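Local coordinates for protein fucose-binding lectin (Kordia periserrulae, PDB 6HTN) that binds fucose, here as its methyl alpha-glycoside, in pockets between the blades of a beta-propeller lectin, at residues Thr55-Leu58 with Ile64-Arg67; Thr4-Leu7 with Ile13-Arg16; Leu28-Asp33 with Trp37-Leu42. All coordinates share one frame; numbering follows the deposited sequence.

Contact 1: Thr55-Leu58 with Ile64-Arg67. With MFU (methyl alpha-L-fucopyranoside), chain H; MFU (methyl alpha-L-fucopyranoside), chain G.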
loop_
_atom_site.group_PDB
_atom_site.type_symbol
_atom_site.label_atom_id
_atom_site.label_comp_id
_atom_site.label_asym_id
_atom_site.label_seq_id
_atom_site.Cartn_x
_atom_site.Cartn_y
_atom_site.Cartn_z
ATOM N N THR A 55 13.200 6.095 15.578
ATOM C CA THR A 55 14.355 6.984 15.830
ATOM C C THR A 55 14.877 6.630 17.228
ATOM O O THR A 55 14.120 6.080 18.047
ATOM C CB THR A 55 13.950 8.462 15.656
ATOM O OG1 THR A 55 15.199 9.194 15.623
ATOM C CG2 THR A 55 12.990 8.954 16.693
ATOM N N SER A 56 16.120 6.979 17.512
ATOM C CA SER A 56 16.694 6.701 18.844
ATOM C C SER A 56 17.777 7.713 19.137
ATOM O O SER A 56 18.305 8.336 18.207
ATOM C CB SER A 56 17.226 5.288 18.889
ATOM O OG SER A 56 18.280 5.081 17.986
ATOM N N TRP A 57 18.102 7.864 20.410
ATOM C CA TRP A 57 19.221 8.762 20.806
ATOM C C TRP A 57 19.831 8.206 22.095
ATOM O O TRP A 57 19.121 7.609 22.901
ATOM C CB TRP A 57 18.724 10.179 21.008
ATOM C CG TRP A 57 17.757 10.394 22.123
ATOM C CD1 TRP A 57 18.040 10.802 23.397
ATOM C CD2 TRP A 57 16.345 10.221 22.081
ATOM N NE1 TRP A 57 16.913 10.941 24.124
ATOM C CE2 TRP A 57 15.828 10.594 23.346
ATOM C CE3 TRP A 57 15.438 9.841 21.089
ATOM C CZ2 TRP A 57 14.483 10.552 23.660
ATOM C CZ3 TRP A 57 14.101 9.842 21.406
ATOM C CH2 TRP A 57 13.618 10.182 22.665
ATOM N N LEU A 58 21.093 8.558 22.294
ATOM C CA LEU A 58 21.832 8.215 23.540
ATOM C C LEU A 58 21.865 9.420 24.448
ATOM O O LEU A 58 22.256 10.514 23.943
ATOM C CB LEU A 58 23.250 7.829 23.167
ATOM C CG LEU A 58 23.428 6.428 22.606
ATOM C CD1 LEU A 58 24.800 6.295 21.968
ATOM C CD2 LEU A 58 23.167 5.380 23.719
ATOM N N ILE A 64 20.176 4.316 25.942
ATOM C CA ILE A 64 19.429 4.467 24.650
ATOM C C ILE A 64 17.993 4.804 24.948
ATOM O O ILE A 64 17.334 4.227 25.862
ATOM C CB ILE A 64 19.612 3.234 23.771
ATOM C CG1 ILE A 64 19.106 3.472 22.345
ATOM C CG2 ILE A 64 18.900 2.032 24.366
ATOM C CD1 ILE A 64 19.929 4.487 21.580
ATOM N N HIS A 65 17.413 5.692 24.127
ATOM C CA HIS A 65 15.984 6.014 24.128
ATOM C C HIS A 65 15.491 5.726 22.709
ATOM O O HIS A 65 16.221 6.088 21.753
ATOM C CB HIS A 65 15.722 7.486 24.448
ATOM C CG HIS A 65 16.244 7.856 25.798
ATOM N ND1 HIS A 65 15.374 8.032 26.850
ATOM C CD2 HIS A 65 17.504 8.075 26.237
ATOM C CE1 HIS A 65 16.123 8.337 27.948
ATOM N NE2 HIS A 65 17.413 8.331 27.600
ATOM N N ILE A 66 14.347 5.068 22.595
ATOM C CA ILE A 66 13.827 4.697 21.256
ATOM C C ILE A 66 12.393 5.182 21.168
ATOM O O ILE A 66 11.622 5.117 22.122
ATOM C CB ILE A 66 13.910 3.176 21.021
ATOM C CG1 ILE A 66 15.298 2.616 21.264
ATOM C CG2 ILE A 66 13.391 2.832 19.632
ATOM C CD1 ILE A 66 15.390 1.097 21.246
ATOM N N ARG A 67 12.015 5.691 19.986
ATOM C CA ARG A 67 10.632 6.054 19.708
ATOM C C ARG A 67 10.237 5.414 18.378
ATOM O O ARG A 67 10.979 5.523 17.400
ATOM C CB ARG A 67 10.477 7.579 19.647
ATOM C CG ARG A 67 10.792 8.307 20.948
ATOM C CD ARG A 67 9.763 8.026 22.000
ATOM N NE ARG A 67 10.012 8.767 23.261
ATOM C CZ ARG A 67 10.814 8.348 24.221
ATOM N NH1 ARG A 67 11.508 7.220 24.132
ATOM N NH2 ARG A 67 10.925 9.110 25.305
HETATM C C1 MFU H . 7.799 11.201 26.177
HETATM C C2 MFU H . 6.683 11.018 25.149
HETATM C C3 MFU H . 6.727 12.202 24.187
HETATM C C4 MFU H . 8.064 12.245 23.519
HETATM C C5 MFU H . 9.143 12.426 24.622
HETATM C C6 MFU H . 10.528 12.466 24.023
HETATM O O1 MFU H . 7.422 12.357 26.944
HETATM O O2 MFU H . 5.446 10.967 25.868
HETATM O O3 MFU H . 5.637 12.082 23.267
HETATM O O4 MFU H . 8.388 11.047 22.824
HETATM O O5 MFU H . 9.053 11.250 25.522
HETATM C CM MFU H . 8.490 12.607 27.877
HETATM C C1 MFU G . 16.515 -4.815 24.452
HETATM C C2 MFU G . 15.105 -4.878 23.859
HETATM C C3 MFU G . 14.208 -3.736 24.203
HETATM C C4 MFU G . 14.863 -2.454 23.714
HETATM C C5 MFU G . 16.232 -2.484 24.416
HETATM C C6 MFU G . 17.077 -1.261 23.937
HETATM O O1 MFU G . 16.213 -4.783 25.803
HETATM O O2 MFU G . 14.423 -6.056 24.427
HETATM O O3 MFU G . 12.893 -3.801 23.603
HETATM O O4 MFU G . 15.143 -2.505 22.294
HETATM O O5 MFU G . 17.068 -3.556 23.964
HETATM C CM MFU G . 17.443 -4.767 26.578
#

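Contact 2: Thr4-Leu7 with Ile13-Arg16. Unlike the reference sequence in segment 4-7: L7 (reference Val). With MFU (methyl alpha-L-fucopyranoside), chain G; MFU (methyl alpha-L-fucopyranoside), chain O.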
loop_
_atom_site.group_PDB
_atom_site.type_symbol
_atom_site.label_atom_id
_atom_site.label_comp_id
_atom_site.label_asym_id
_atom_site.label_seq_id
_atom_site.Cartn_x
_atom_site.Cartn_y
_atom_site.Cartn_z
ATOM N N THR A 4 16.644 1.454 13.302
ATOM C CA THR A 4 17.435 2.461 14.043
ATOM C C THR A 4 18.668 1.767 14.577
ATOM O O THR A 4 18.674 0.511 14.667
ATOM C CB THR A 4 16.611 3.197 15.084
ATOM O OG1 THR A 4 17.355 4.385 15.492
ATOM C CG2 THR A 4 16.268 2.350 16.284
ATOM N N SER A 5 19.720 2.489 14.888
ATOM C CA SER A 5 20.964 1.845 15.361
ATOM C C SER A 5 21.726 2.862 16.213
ATOM O O SER A 5 21.514 4.101 16.060
ATOM C CB SER A 5 21.811 1.357 14.255
ATOM O OG SER A 5 22.256 2.380 13.383
ATOM N N TRP A 6 22.623 2.355 17.058
ATOM C CA TRP A 6 23.505 3.244 17.851
ATOM C C TRP A 6 24.779 2.487 18.167
ATOM O O TRP A 6 24.793 1.255 18.174
ATOM C CB TRP A 6 22.841 3.754 19.129
ATOM C CG TRP A 6 22.537 2.690 20.138
ATOM C CD1 TRP A 6 23.315 2.324 21.210
ATOM C CD2 TRP A 6 21.416 1.800 20.154
ATOM N NE1 TRP A 6 22.725 1.297 21.909
ATOM C CE2 TRP A 6 21.540 0.973 21.302
ATOM C CE3 TRP A 6 20.252 1.678 19.361
ATOM C CZ2 TRP A 6 20.602 0.010 21.641
ATOM C CZ3 TRP A 6 19.298 0.777 19.744
ATOM C CH2 TRP A 6 19.484 -0.079 20.831
ATOM N N LEU A 7 25.841 3.242 18.413
ATOM C CA LEU A 7 27.140 2.685 18.859
ATOM C C LEU A 7 27.270 2.876 20.352
ATOM O O LEU A 7 26.944 3.960 20.868
ATOM C CB LEU A 7 28.247 3.444 18.156
ATOM C CG LEU A 7 28.477 3.076 16.712
ATOM C CD1 LEU A 7 29.353 4.152 16.056
ATOM C CD2 LEU A 7 29.041 1.693 16.490
ATOM N N ILE A 13 28.053 -1.919 17.464
ATOM C CA ILE A 13 26.754 -1.498 16.847
ATOM C C ILE A 13 25.597 -2.265 17.503
ATOM O O ILE A 13 25.704 -3.477 17.763
ATOM C CB ILE A 13 26.796 -1.697 15.335
ATOM C CG1 ILE A 13 25.572 -1.048 14.661
ATOM C CG2 ILE A 13 26.934 -3.150 14.927
ATOM C CD1 ILE A 13 25.474 0.454 14.907
ATOM N N HIS A 14 24.497 -1.575 17.713
ATOM C CA HIS A 14 23.204 -2.131 18.145
ATOM C C HIS A 14 22.181 -1.787 17.069
ATOM O O HIS A 14 22.128 -0.607 16.690
ATOM C CB HIS A 14 22.782 -1.586 19.495
ATOM C CG HIS A 14 23.803 -1.893 20.555
ATOM N ND1 HIS A 14 23.649 -3.000 21.398
ATOM C CD2 HIS A 14 24.997 -1.307 20.861
ATOM C CE1 HIS A 14 24.721 -3.050 22.223
ATOM N NE2 HIS A 14 25.560 -2.062 21.910
ATOM N N LEU A 15 21.441 -2.784 16.594
ATOM C CA LEU A 15 20.389 -2.554 15.558
ATOM C C LEU A 15 19.055 -2.893 16.163
ATOM O O LEU A 15 18.922 -3.907 16.903
ATOM C CB LEU A 15 20.658 -3.450 14.340
ATOM C CG LEU A 15 22.022 -3.364 13.672
ATOM C CD1 LEU A 15 22.140 -4.413 12.548
ATOM C CD2 LEU A 15 22.273 -1.983 13.090
ATOM N N ARG A 16 18.038 -2.112 15.829
ATOM C CA ARG A 16 16.651 -2.407 16.224
ATOM C C ARG A 16 15.792 -2.275 14.964
ATOM O O ARG A 16 15.754 -1.149 14.395
ATOM C CB ARG A 16 16.124 -1.580 17.371
ATOM C CG ARG A 16 16.923 -1.733 18.660
ATOM C CD ARG A 16 16.652 -3.117 19.286
ATOM N NE ARG A 16 17.371 -3.244 20.587
ATOM C CZ ARG A 16 18.613 -3.659 20.750
ATOM N NH1 ARG A 16 19.400 -3.937 19.760
ATOM N NH2 ARG A 16 19.080 -3.763 21.976
HETATM C C1 MFU G . 16.515 -4.815 24.452
HETATM C C2 MFU G . 15.105 -4.878 23.859
HETATM C C3 MFU G . 14.208 -3.736 24.203
HETATM C C4 MFU G . 14.863 -2.454 23.714
HETATM C C5 MFU G . 16.232 -2.484 24.416
HETATM C C6 MFU G . 17.077 -1.261 23.937
HETATM O O1 MFU G . 16.213 -4.783 25.803
HETATM O O2 MFU G . 14.423 -6.056 24.427
HETATM O O3 MFU G . 12.893 -3.801 23.603
HETATM O O4 MFU G . 15.143 -2.505 22.294
HETATM O O5 MFU G . 17.068 -3.556 23.964
HETATM C CM MFU G . 17.443 -4.767 26.578
HETATM C C1 MFU O . 26.319 -8.583 9.486
HETATM C C2 MFU O . 24.879 -8.987 9.171
HETATM C C3 MFU O . 24.059 -8.900 10.396
HETATM C C4 MFU O . 24.047 -7.565 11.072
HETATM C C5 MFU O . 25.539 -7.276 11.429
HETATM C C6 MFU O . 25.639 -5.914 12.048
HETATM O O1 MFU O . 26.772 -9.581 10.384
HETATM O O2 MFU O . 24.950 -10.345 8.686
HETATM O O3 MFU O . 22.691 -9.341 10.082
HETATM O O4 MFU O . 23.600 -6.568 10.158
HETATM O O5 MFU O . 26.280 -7.352 10.230
HETATM C CM MFU O . 28.125 -9.258 10.890
#

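Contact 3: Leu28-Asp33 with Trp37-Leu42. With MFU (methyl alpha-L-fucopyranoside), chain G; MFU (methyl alpha-L-fucopyranoside), chain O.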
loop_
_atom_site.group_PDB
_atom_site.type_symbol
_atom_site.label_atom_id
_atom_site.label_comp_id
_atom_site.label_asym_id
_atom_site.label_seq_id
_atom_site.Cartn_x
_atom_site.Cartn_y
_atom_site.Cartn_z
ATOM N N LEU A 28 6.656 -6.368 15.596
ATOM C CA LEU A 28 7.846 -7.197 15.929
ATOM C C LEU A 28 9.028 -6.261 16.074
ATOM O O LEU A 28 9.225 -5.336 15.216
ATOM C CB LEU A 28 8.088 -8.168 14.773
ATOM C CG LEU A 28 9.375 -8.967 14.800
ATOM C CD1 LEU A 28 9.411 -9.883 16.014
ATOM C CD2 LEU A 28 9.545 -9.783 13.524
ATOM N N GLU A 29 9.865 -6.493 17.076
ATOM C CA GLU A 29 11.169 -5.819 17.232
ATOM C C GLU A 29 12.263 -6.861 17.138
ATOM O O GLU A 29 12.207 -7.843 17.949
ATOM C CB GLU A 29 11.251 -5.105 18.566
ATOM C CG GLU A 29 12.596 -4.456 18.821
ATOM C CD GLU A 29 12.739 -3.876 20.206
ATOM O OE1 GLU A 29 12.260 -4.514 21.188
ATOM O OE2 GLU A 29 13.321 -2.734 20.332
ATOM N N ARG A 30 13.147 -6.747 16.196
ATOM C CA ARG A 30 14.305 -7.652 16.047
ATOM C C ARG A 30 15.559 -6.896 16.454
ATOM O O ARG A 30 15.719 -5.718 16.070
ATOM C CB ARG A 30 14.427 -8.242 14.663
ATOM C CG ARG A 30 13.261 -9.158 14.328
ATOM C CD ARG A 30 13.315 -10.508 15.097
ATOM N NE ARG A 30 14.317 -11.324 14.464
ATOM C CZ ARG A 30 14.805 -12.486 15.007
ATOM N NH1 ARG A 30 14.438 -12.858 16.201
ATOM N NH2 ARG A 30 15.564 -13.253 14.283
ATOM N N CYS A 31 16.391 -7.538 17.246
ATOM C CA CYS A 31 17.542 -6.873 17.894
ATOM C C CYS A 31 18.847 -7.525 17.552
ATOM O O CYS A 31 18.926 -8.769 17.530
ATOM C CB CYS A 31 17.387 -6.922 19.399
ATOM S SG CYS A 31 15.843 -6.329 20.057
ATOM N N TRP A 32 19.879 -6.709 17.334
ATOM C CA TRP A 32 21.262 -7.198 17.164
ATOM C C TRP A 32 22.113 -6.420 18.151
ATOM O O TRP A 32 22.112 -5.165 18.074
ATOM C CB TRP A 32 21.772 -7.013 15.757
ATOM C CG TRP A 32 23.205 -7.378 15.524
ATOM C CD1 TRP A 32 24.320 -6.643 15.832
ATOM C CD2 TRP A 32 23.660 -8.601 14.935
ATOM N NE1 TRP A 32 25.443 -7.322 15.441
ATOM C CE2 TRP A 32 25.067 -8.534 14.888
ATOM C CE3 TRP A 32 23.017 -9.737 14.438
ATOM C CZ2 TRP A 32 25.820 -9.570 14.339
ATOM C CZ3 TRP A 32 23.763 -10.758 13.885
ATOM C CH2 TRP A 32 25.157 -10.671 13.857
ATOM N N ASP A 33 22.836 -7.104 19.035
ATOM C CA ASP A 33 23.726 -6.424 20.018
ATOM C C ASP A 33 25.171 -6.878 19.870
ATOM O O ASP A 33 26.058 -6.129 20.365
ATOM C CB ASP A 33 23.289 -6.678 21.444
ATOM C CG ASP A 33 21.973 -6.070 21.817
ATOM O OD1 ASP A 33 21.727 -4.924 21.385
ATOM O OD2 ASP A 33 21.313 -6.648 22.644
ATOM N N TRP A 37 20.605 -12.203 15.962
ATOM C CA TRP A 37 19.299 -11.541 16.036
ATOM C C TRP A 37 18.407 -12.196 17.063
ATOM O O TRP A 37 18.348 -13.486 17.112
ATOM C CB TRP A 37 18.647 -11.573 14.662
ATOM C CG TRP A 37 19.343 -10.701 13.682
ATOM C CD1 TRP A 37 20.241 -11.044 12.729
ATOM C CD2 TRP A 37 19.148 -9.270 13.555
ATOM N NE1 TRP A 37 20.656 -9.924 12.023
ATOM C CE2 TRP A 37 20.012 -8.850 12.539
ATOM C CE3 TRP A 37 18.357 -8.356 14.227
ATOM C CZ2 TRP A 37 20.049 -7.501 12.124
ATOM C CZ3 TRP A 37 18.384 -7.018 13.838
ATOM C CH2 TRP A 37 19.239 -6.636 12.821
ATOM N N TYR A 38 17.694 -11.415 17.833
ATOM C CA TYR A 38 16.728 -11.930 18.809
ATOM C C TYR A 38 15.494 -11.060 18.879
ATOM O O TYR A 38 15.503 -9.883 18.382
ATOM C CB TYR A 38 17.444 -12.100 20.151
ATOM C CG TYR A 38 17.799 -10.826 20.876
ATOM C CD1 TYR A 38 16.916 -10.196 21.725
ATOM C CD2 TYR A 38 19.051 -10.268 20.694
ATOM C CE1 TYR A 38 17.243 -9.010 22.375
ATOM C CE2 TYR A 38 19.417 -9.092 21.367
ATOM C CZ TYR A 38 18.505 -8.464 22.203
ATOM O OH TYR A 38 18.780 -7.292 22.841
ATOM N N ASP A 39 14.446 -11.552 19.463
ATOM C CA ASP A 39 13.194 -10.800 19.614
ATOM C C ASP A 39 13.326 -9.826 20.768
ATOM O O ASP A 39 13.573 -10.214 21.936
ATOM C CB ASP A 39 11.964 -11.670 19.843
ATOM C CG ASP A 39 11.514 -12.513 18.668
ATOM O OD1 ASP A 39 12.011 -12.328 17.534
ATOM O OD2 ASP A 39 10.749 -13.501 18.980
ATOM N N GLY A 40 13.054 -8.545 20.526
ATOM C CA GLY A 40 13.034 -7.534 21.564
ATOM C C GLY A 40 11.758 -7.507 22.357
ATOM O O GLY A 40 10.718 -8.081 21.923
ATOM N N ALA A 41 11.746 -6.800 23.464
ATOM C CA ALA A 41 10.640 -6.719 24.409
ATOM C C ALA A 41 9.362 -6.144 23.777
ATOM O O ALA A 41 8.280 -6.398 24.260
ATOM C CB ALA A 41 11.057 -5.958 25.631
ATOM N N LEU A 42 9.507 -5.284 22.747
ATOM C CA LEU A 42 8.301 -4.680 22.134
ATOM C C LEU A 42 7.431 -5.770 21.478
ATOM O O LEU A 42 6.232 -5.587 21.385
ATOM C CB LEU A 42 8.740 -3.604 21.132
ATOM C CG LEU A 42 7.626 -2.998 20.277
ATOM C CD1 LEU A 42 7.949 -1.514 19.974
ATOM C CD2 LEU A 42 7.476 -3.796 18.974
HETATM C C1 MFU G . 16.515 -4.815 24.452
HETATM C C2 MFU G . 15.105 -4.878 23.859
HETATM C C3 MFU G . 14.208 -3.736 24.203
HETATM C C4 MFU G . 14.863 -2.454 23.714
HETATM C C5 MFU G . 16.232 -2.484 24.416
HETATM C C6 MFU G . 17.077 -1.261 23.937
HETATM O O1 MFU G . 16.213 -4.783 25.803
HETATM O O2 MFU G . 14.423 -6.056 24.427
HETATM O O3 MFU G . 12.893 -3.801 23.603
HETATM O O4 MFU G . 15.143 -2.505 22.294
HETATM O O5 MFU G . 17.068 -3.556 23.964
HETATM C CM MFU G . 17.443 -4.767 26.578
HETATM C C1 MFU O . 26.319 -8.583 9.486
HETATM C C2 MFU O . 24.879 -8.987 9.171
HETATM C C3 MFU O . 24.059 -8.900 10.396
HETATM C C4 MFU O . 24.047 -7.565 11.072
HETATM C C5 MFU O . 25.539 -7.276 11.429
HETATM C C6 MFU O . 25.639 -5.914 12.048
HETATM O O1 MFU O . 26.772 -9.581 10.384
HETATM O O2 MFU O . 24.950 -10.345 8.686
HETATM O O3 MFU O . 22.691 -9.341 10.082
HETATM O O4 MFU O . 23.600 -6.568 10.158
HETATM O O5 MFU O . 26.280 -7.352 10.230
HETATM C CM MFU O . 28.125 -9.258 10.890
HETATM O O HOH W 1 17.094 -15.450 15.333
#

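Contact 1: Thr55-Leu58 with Ile64-Arg67
One face of the W57 indole is met by H65 CB, which sits over the six-membered ring 3.5 Å from its centroid, a CH-pi contact. The two strands are the first, inner pair of a four-stranded antiparallel propeller blade, joined as a beta hairpin. The H65 imidazole runs almost parallel to the five-membered ring of W57, planes at 5°, but is displaced along it, centroids 4.6 Å apart, with little overlap; W57 O lies in the imidazole plane at its edge. R67 CG reaches the indole rim near the ring plane, 3.7 Å from W57 CZ3, and the guanidinium beyond turns one face to W57 CH2, the two planes 58° apart. Two hydrogen-bonded pairs, T55 with R67 and W57 with H65, put these side chains on one face of the sheet, while S56, L58, I64 and I66 occupy the other. There L58 CD2 packs against I64 CD1, and I64 and I66 line the pocket of the chain G fucoside. Each nitrogen of the R67 guanidinium has a partner: NH1 goes to I66 O from above the carbonyl plane, and NH2 is also salt-bridged to D83, to which H65 ND1 bonds as well. A bend at chi2 (-69°) turns the chain toward the chain H fucoside, where R67 NE bonds to O4 at 2.8 Å and R67 NH2 to O5 at 2.9 Å.

Contact 2: Thr4-Leu7 with Ile13-Arg16
Aromatic and CH-pi contacts gather on the face of W6 and H14. H14 CB stands over the six-membered ring of the W6 indole, 3.5 Å from its centroid, while the imidazole, nearly parallel at 8°, is displaced until W6 NE1 lies 3.6 Å from H14 CD2. With CG wedged between the backbone N and the carbonyl carbon (chi1 66°), the indole leans over the neighbouring strand, and R16 CG meets its edge 3.6 Å from W6 CZ3. Apolar contacts belong to the other face: L15 CD2 rests 3.6 Å from S5 CB, and I13 CD1 lies between S5 CB and L7 CD2. This face packs against the second subunit, whose T105 is hydrogen-bonded to S5 OG. Four backbone hydrogen bonds, in the pairs T4 with R16 and W6 with H14, join the strands as an antiparallel hairpin, the first two strands of a propeller blade. Polar side-chain bonds centre on R16. Its NH1 bonds to L15 O in the guanidinium plane, and NH2 also forms a salt bridge with D33, which takes a hydrogen bond from H14 ND1 too. Toward the chain G fucoside, R16 NE bonds to O4 at 2.9 Å and R16 NH2 to O5 at 2.8 Å. On the opposite side of the sheet, L15 CD1 approaches O4 of the chain O fucoside at 3.5 Å.

Contact 3: Leu28-Asp33 with Trp37-Leu42
Backbone hydrogen bonds pair C31 with Y38 in both directions, and G40 N bonds to E29 O, continuing the pairing of a propeller blade's outer hairpin away from its turn. Among the aromatic contacts, C31 CB sits over the Y38 ring, 3.5 Å from its centroid. W32 CB lies over the six-membered ring of W37; the two side chains cross at about a right angle, their ring planes inclined by 55°, W32 CE3 being 3.4 Å from W37 NE1. R30 NH1 makes a salt bridge to D39 OD1 at 2.8 Å, and a water joins R30 NH2 to W37 O. Y38 OH donates to D33 OD2 at 2.6 Å. E29, extended from CG onward (chi2 -174°), carries its carboxylate to the chain G fucoside: O3 donates to E29 OE1 at 2.6 Å, O4 to E29 OE2 at 2.7 Å. A41 N bonds to O2 of that sugar. For the chain O fucoside, W32 offers a ring face to C5 and C6, while W37 NE1 bonds to O3 at 2.9 Å. L42 N makes a long bond to E29 OE1 (3.3 Å) and Y18 OH bonds to OE2; each carboxylate oxygen thus has a protein partner besides the sugar, probably helping fix its rotation.

Overall arrangement
Contacts 2 and 3 belong to one blade, their centres 11 Å apart: L15 N bonds to W32 O at 2.9 Å, and R16 CD packs against C31 SG at 3.4 Å. Contact 1 starts the next blade, 9 Å from contact 2 between centres, joined to it by S56 OG and T4 OG1 at 2.7 Å and by I64 CD1 against W6 CD2. All three touch the chain G fucoside, which therefore lies between blades: R16 and E29 come from one, I64, I66 and W87 from the other. The chain O fucoside touches contacts 2 and 3; E129, R117 and A141 of the second subunit complete its pocket, which spans the subunit interface.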